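Local coordinates for protein methyltransferase (Bacteroides thetaiotaomicron, PDB 3FQ6) that is a methyltransferase domain related to the tetrapyrrole (corrin/porphyrin) methylases and probably contributes to methyl transfer in the full-length enzyme, at residues K30-R35 and L56-Q61; V74-E77 and E83-V86. All blocks are in the same frame, centred on the assembly; numbering follows the deposited sequence.

Interaction 1: K30-R35 and L56-Q61; sequences KGRQTR and LKTLTQ. With SO4 (sulfate ion), chain C.
Arg32 reaches from the start of helix 32-39 to Gln61 on helix 55-66, and one side-chain oxygen takes most of the polar contact. Arg32 NE donates to Gln61 OE1 over 3.1 Å with an N-H...O angle of 161°. The oxygen lies almost in the guanidinium plane, whereas the donor is tilted well away from the carbonyl plane of Gln61, and the two flat groups are turned 31° apart. A weak second bond runs from Arg32 NH1 to the same OE1, so the amide oxygen sits at the NE/NH1 edge. The reach depends on an arginine chain extended from CG to NE, with CG anti to the backbone N (chi1 -176°). Arg32 NH1 also comes within 3.4 Å of Thr58 OG1, a hydroxyl engaged by Glu50, while Arg32 NH2 bonds to Pro27 O in the preceding loop. This is a polar bridge between two helices of an alpha/beta fold, made by side chains alone. Replacing Arg32 by an alanine would probably leave Gln61 OE1 without its donor and Pro27 O without its guanidinium bond.

Anion binding marks the first turn of helix 32-39, whose N-cap is Gly31. A sulfate, probably from the crystallisation liquor, accepts from Gly31 N at its O2 (2.7 Å), while its O4 takes Thr34 N (2.8 Å) and Thr34 OG1 (2.6 Å).

Interaction 2: V74-E77 and E83-V86; sequences VSRE and EETV
Arg76 and Glu84 lie side by side on one face of the strand pair and point the same way, and their charged ends join in a salt bridge, with Arg76 NH2 2.6 Å from Glu84 OE2. The guanidinium and carboxylate planes stand 86° apart, which excludes a flat, two-pronged pairing. Instead NH2 meets OE2 from above the carboxylate plane, and the N-H...O angle of 133° is correspondingly bent. The arginine chain bends at chi3, which turns NE and the guanidinium, while CD, set by the torsions before it, lies beside the same oxygen (Arg76 CD to Glu84 OE2 3.2 Å); Glu84 extends beyond CG. Arg76 has a second partner: its NE bonds to the backbone oxygen of Arg103, which helps to fix the rotation of the guanidinium. Val74 and Val86 share this face, where both touch Phe97 of helix 90-99.

On the other face Glu77 and Glu83 also run alongside each other, their carboxylates turned nearly perpendicular. Glu77 OE1 and Glu83 OE2 are 3.7 Å apart, a like-charge approach that probably disfavours full ionisation of both unless solvent screens it. Next to them, Ser75 OG holds a water at 2.6 Å, and a weak link leads from that water to Thr85 OG1.

The backbone evidence fixes the alternation. Val74-Val86 and Arg76-Glu84 are hydrogen-bonded pairs, each closed by two reciprocal N-H...O bonds, whereas Ser75-Thr85 and Glu77-Glu83 are non-hydrogen-bonded pairs. With the strand directions 169° apart, the arrangement is an antiparallel beta hairpin at the margin of the mixed sheet: strand 71-77 pairs on its inner side with strand 105-110, and strand 83-87 is outermost within the chain.

How the interactions relate
Interactions 1 and 2 lie on opposite sides of the chain's centre, their own centres about 21 Å apart, and share no secondary-structure element, although helix 55-66 leads directly into strand 71-77. Both are partly buried, but they differ in extent: 114 Å² is buried between 30-35 and 56-61, against 380 Å² between 74-77 and 83-86. Helix-to-helix contact in interaction 1 rests on a few side-chain polar groups, whereas interaction 2 has a regular backbone ladder to which side chains add a charge pair. Helix 90-99 connects the two regions: Leu59 of helix 55-66 packs on Phe97, as do Val74 and Val86 of the hairpin.

Interaction 1: K30-R35 and L56-Q61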
loop_
_atom_site.group_PDB
_atom_site.type_symbol
_atom_site.label_atom_id
_atom_site.label_comp_id
_atom_site.label_asym_id
_atom_site.label_seq_id
_atom_site.Cartn_x
_atom_site.Cartn_y
_atom_site.Cartn_z
ATOM N N LYS A 30 14.228 13.118 -2.333
ATOM C CA LYS A 30 15.467 12.352 -2.556
ATOM C C LYS A 30 15.290 10.837 -2.347
ATOM O O LYS A 30 14.593 10.406 -1.418
ATOM C CB LYS A 30 16.601 12.911 -1.688
ATOM C CG LYS A 30 16.131 13.479 -0.334
ATOM C CD LYS A 30 16.688 14.881 -0.079
ATOM C CE LYS A 30 16.007 15.911 -0.983
ATOM N NZ LYS A 30 16.647 17.286 -0.984
ATOM N N GLY A 31 15.859 10.035 -3.248
ATOM C CA GLY A 31 15.842 8.571 -3.117
ATOM C C GLY A 31 14.512 7.836 -3.239
ATOM O O GLY A 31 14.464 6.599 -3.105
ATOM N N ARG A 32 13.434 8.567 -3.511
ATOM C CA ARG A 32 12.125 7.934 -3.713
ATOM C C ARG A 32 12.003 7.032 -4.958
ATOM O O ARG A 32 11.491 5.910 -4.890
ATOM C CB ARG A 32 11.034 8.990 -3.775
ATOM C CG ARG A 32 9.648 8.367 -3.887
ATOM C CD ARG A 32 8.612 9.431 -4.153
ATOM N NE ARG A 32 7.238 8.964 -3.983
ATOM C CZ ARG A 32 6.650 8.739 -2.809
ATOM N NH1 ARG A 32 5.393 8.364 -2.771
ATOM N NH2 ARG A 32 7.306 8.906 -1.670
ATOM N N GLN A 33 12.439 7.562 -6.097
ATOM C CA GLN A 33 12.274 6.929 -7.392
ATOM C C GLN A 33 13.186 5.718 -7.445
ATOM O O GLN A 33 12.812 4.688 -8.016
ATOM C CB GLN A 33 12.607 7.930 -8.513
ATOM C CG GLN A 33 12.377 7.395 -9.911
ATOM C CD GLN A 33 12.948 8.270 -11.008
ATOM O OE1 GLN A 33 13.979 8.948 -10.842
ATOM N NE2 GLN A 33 12.289 8.244 -12.159
ATOM N N THR A 34 14.372 5.867 -6.843
ATOM C CA THR A 34 15.307 4.789 -6.622
ATOM C C THR A 34 14.626 3.603 -5.931
ATOM O O THR A 34 14.791 2.450 -6.363
ATOM C CB THR A 34 16.466 5.285 -5.770
ATOM O OG1 THR A 34 17.277 6.144 -6.567
ATOM C CG2 THR A 34 17.324 4.148 -5.247
ATOM N N ARG A 35 13.876 3.884 -4.859
ATOM C CA ARG A 35 13.173 2.832 -4.123
ATOM C C ARG A 35 12.110 2.236 -5.056
ATOM O O ARG A 35 11.996 1.006 -5.197
ATOM C CB ARG A 35 12.534 3.343 -2.810
ATOM C CG ARG A 35 13.494 3.913 -1.727
ATOM C CD ARG A 35 14.383 2.906 -1.041
ATOM N NE ARG A 35 13.652 1.677 -0.769
ATOM C CZ ARG A 35 14.003 0.466 -1.214
ATOM N NH1 ARG A 35 15.118 0.304 -1.924
ATOM N NH2 ARG A 35 13.248 -0.596 -0.935
ATOM N N LEU A 56 -3.413 9.032 -1.961
ATOM C CA LEU A 56 -3.878 8.925 -3.341
ATOM C C LEU A 56 -2.745 9.137 -4.364
ATOM O O LEU A 56 -2.691 8.451 -5.392
ATOM C CB LEU A 56 -4.967 9.963 -3.612
ATOM C CG LEU A 56 -6.174 9.683 -4.533
ATOM C CD1 LEU A 56 -6.480 10.939 -5.308
ATOM C CD2 LEU A 56 -6.072 8.456 -5.489
ATOM N N LYS A 57 -1.859 10.104 -4.102
ATOM C CA LYS A 57 -0.697 10.315 -4.959
ATOM C C LYS A 57 0.153 9.056 -5.019
ATOM O O LYS A 57 0.673 8.698 -6.067
ATOM C CB LYS A 57 0.138 11.459 -4.438
ATOM C CG LYS A 57 1.413 11.687 -5.222
ATOM C CD LYS A 57 1.738 13.195 -5.330
ATOM C CE LYS A 57 3.146 13.426 -5.831
ATOM N NZ LYS A 57 3.375 14.896 -6.024
ATOM N N THR A 58 0.267 8.374 -3.882
ATOM C CA THR A 58 1.074 7.181 -3.788
ATOM C C THR A 58 0.454 6.012 -4.556
ATOM O O THR A 58 1.143 5.338 -5.328
ATOM C CB THR A 58 1.306 6.862 -2.320
ATOM O OG1 THR A 58 2.216 7.831 -1.812
ATOM C CG2 THR A 58 1.870 5.459 -2.097
ATOM N N LEU A 59 -0.837 5.778 -4.377
ATOM C CA LEU A 59 -1.513 4.722 -5.132
ATOM C C LEU A 59 -1.449 4.968 -6.638
ATOM O O LEU A 59 -1.370 4.020 -7.419
ATOM C CB LEU A 59 -2.971 4.600 -4.713
ATOM C CG LEU A 59 -3.235 4.262 -3.258
ATOM C CD1 LEU A 59 -4.745 4.248 -2.991
ATOM C CD2 LEU A 59 -2.562 2.915 -2.936
ATOM N N THR A 60 -1.453 6.240 -7.042
ATOM C CA THR A 60 -1.361 6.611 -8.460
ATOM C C THR A 60 0.041 6.315 -8.988
ATOM O O THR A 60 0.222 5.632 -9.988
ATOM C CB THR A 60 -1.727 8.086 -8.624
ATOM O OG1 THR A 60 -3.027 8.285 -8.057
ATOM C CG2 THR A 60 -1.733 8.506 -10.089
ATOM N N GLN A 61 1.041 6.808 -8.284
ATOM C CA GLN A 61 2.406 6.464 -8.600
ATOM C C GLN A 61 2.687 4.959 -8.609
ATOM O O GLN A 61 3.463 4.503 -9.451
ATOM C CB GLN A 61 3.315 7.118 -7.601
ATOM C CG GLN A 61 4.641 7.392 -8.131
ATOM C CD GLN A 61 5.356 8.375 -7.284
ATOM O OE1 GLN A 61 5.019 8.571 -6.111
ATOM N NE2 GLN A 61 6.369 9.008 -7.858
HETATM S S SO4 C . 15.917 9.634 -6.796
HETATM O O1 SO4 C . 16.682 9.549 -8.028
HETATM O O2 SO4 C . 16.662 10.421 -5.809
HETATM O O3 SO4 C . 14.585 10.209 -7.036
HETATM O O4 SO4 C . 15.789 8.273 -6.287
#

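Interaction 2: V74-E77 and E83-V86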
loop_
_atom_site.group_PDB
_atom_site.type_symbol
_atom_site.label_atom_id
_atom_site.label_comp_id
_atom_site.label_asym_id
_atom_site.label_seq_id
_atom_site.Cartn_x
_atom_site.Cartn_y
_atom_site.Cartn_z
ATOM N N VAL A 74 -5.579 -1.669 1.508
ATOM C CA VAL A 74 -5.332 -0.447 2.325
ATOM C C VAL A 74 -6.073 -0.648 3.615
ATOM O O VAL A 74 -7.283 -0.963 3.611
ATOM C CB VAL A 74 -5.852 0.870 1.616
ATOM C CG1 VAL A 74 -5.687 2.075 2.499
ATOM C CG2 VAL A 74 -5.174 1.098 0.235
ATOM N N SER A 75 -5.355 -0.508 4.721
ATOM C CA SER A 75 -5.959 -0.576 6.024
ATOM C C SER A 75 -5.840 0.781 6.644
ATOM O O SER A 75 -4.763 1.392 6.627
ATOM C CB SER A 75 -5.217 -1.590 6.872
ATOM O OG SER A 75 -5.381 -2.855 6.274
ATOM N N ARG A 76 -6.961 1.272 7.155
ATOM C CA ARG A 76 -7.036 2.595 7.765
ATOM C C ARG A 76 -7.608 2.445 9.159
ATOM O O ARG A 76 -8.757 2.020 9.284
ATOM C CB ARG A 76 -7.996 3.510 6.994
ATOM C CG ARG A 76 -7.553 4.014 5.659
ATOM C CD ARG A 76 -8.688 4.861 5.030
ATOM N NE ARG A 76 -9.242 5.869 5.936
ATOM C CZ ARG A 76 -10.517 6.283 5.961
ATOM N NH1 ARG A 76 -10.894 7.220 6.831
ATOM N NH2 ARG A 76 -11.423 5.767 5.145
ATOM N N GLU A 77 -6.796 2.777 10.180
ATOM C CA GLU A 77 -7.257 3.052 11.563
ATOM C C GLU A 77 -7.937 4.383 11.482
ATOM O O GLU A 77 -7.252 5.385 11.343
ATOM C CB GLU A 77 -6.091 3.285 12.516
ATOM C CG GLU A 77 -5.050 2.228 12.580
ATOM C CD GLU A 77 -5.192 1.392 13.803
ATOM O OE1 GLU A 77 -5.067 0.153 13.667
ATOM O OE2 GLU A 77 -5.446 1.968 14.896
ATOM N N GLU A 83 -11.988 0.853 12.254
ATOM C CA GLU A 83 -11.030 0.579 11.169
ATOM C C GLU A 83 -11.637 -0.124 9.931
ATOM O O GLU A 83 -12.665 -0.796 10.011
ATOM C CB GLU A 83 -9.828 -0.195 11.708
ATOM C CG GLU A 83 -10.180 -1.614 12.151
ATOM C CD GLU A 83 -9.233 -2.163 13.205
ATOM O OE1 GLU A 83 -9.728 -2.730 14.203
ATOM O OE2 GLU A 83 -7.998 -2.023 13.037
ATOM N N GLU A 84 -10.970 0.025 8.792
ATOM C CA GLU A 84 -11.468 -0.526 7.536
ATOM C C GLU A 84 -10.359 -1.100 6.651
ATOM O O GLU A 84 -9.194 -0.697 6.744
ATOM C CB GLU A 84 -12.253 0.534 6.755
ATOM C CG GLU A 84 -11.366 1.648 6.202
ATOM C CD GLU A 84 -12.096 2.562 5.240
ATOM O OE1 GLU A 84 -13.350 2.590 5.303
ATOM O OE2 GLU A 84 -11.425 3.269 4.442
ATOM N N THR A 85 -10.751 -2.038 5.782
ATOM C CA THR A 85 -9.871 -2.672 4.810
ATOM C C THR A 85 -10.476 -2.428 3.439
ATOM O O THR A 85 -11.686 -2.561 3.246
ATOM C CB THR A 85 -9.785 -4.171 5.062
ATOM O OG1 THR A 85 -9.730 -4.402 6.470
ATOM C CG2 THR A 85 -8.584 -4.762 4.415
ATOM N N VAL A 86 -9.627 -2.028 2.499
ATOM C CA VAL A 86 -10.051 -1.866 1.108
ATOM C C VAL A 86 -9.135 -2.707 0.238
ATOM O O VAL A 86 -7.922 -2.666 0.386
ATOM C CB VAL A 86 -10.075 -0.384 0.687
ATOM C CG1 VAL A 86 -10.566 -0.222 -0.768
ATOM C CG2 VAL A 86 -10.956 0.447 1.696
HETATM O O HOH W 1 -6.370 -5.223 6.624
#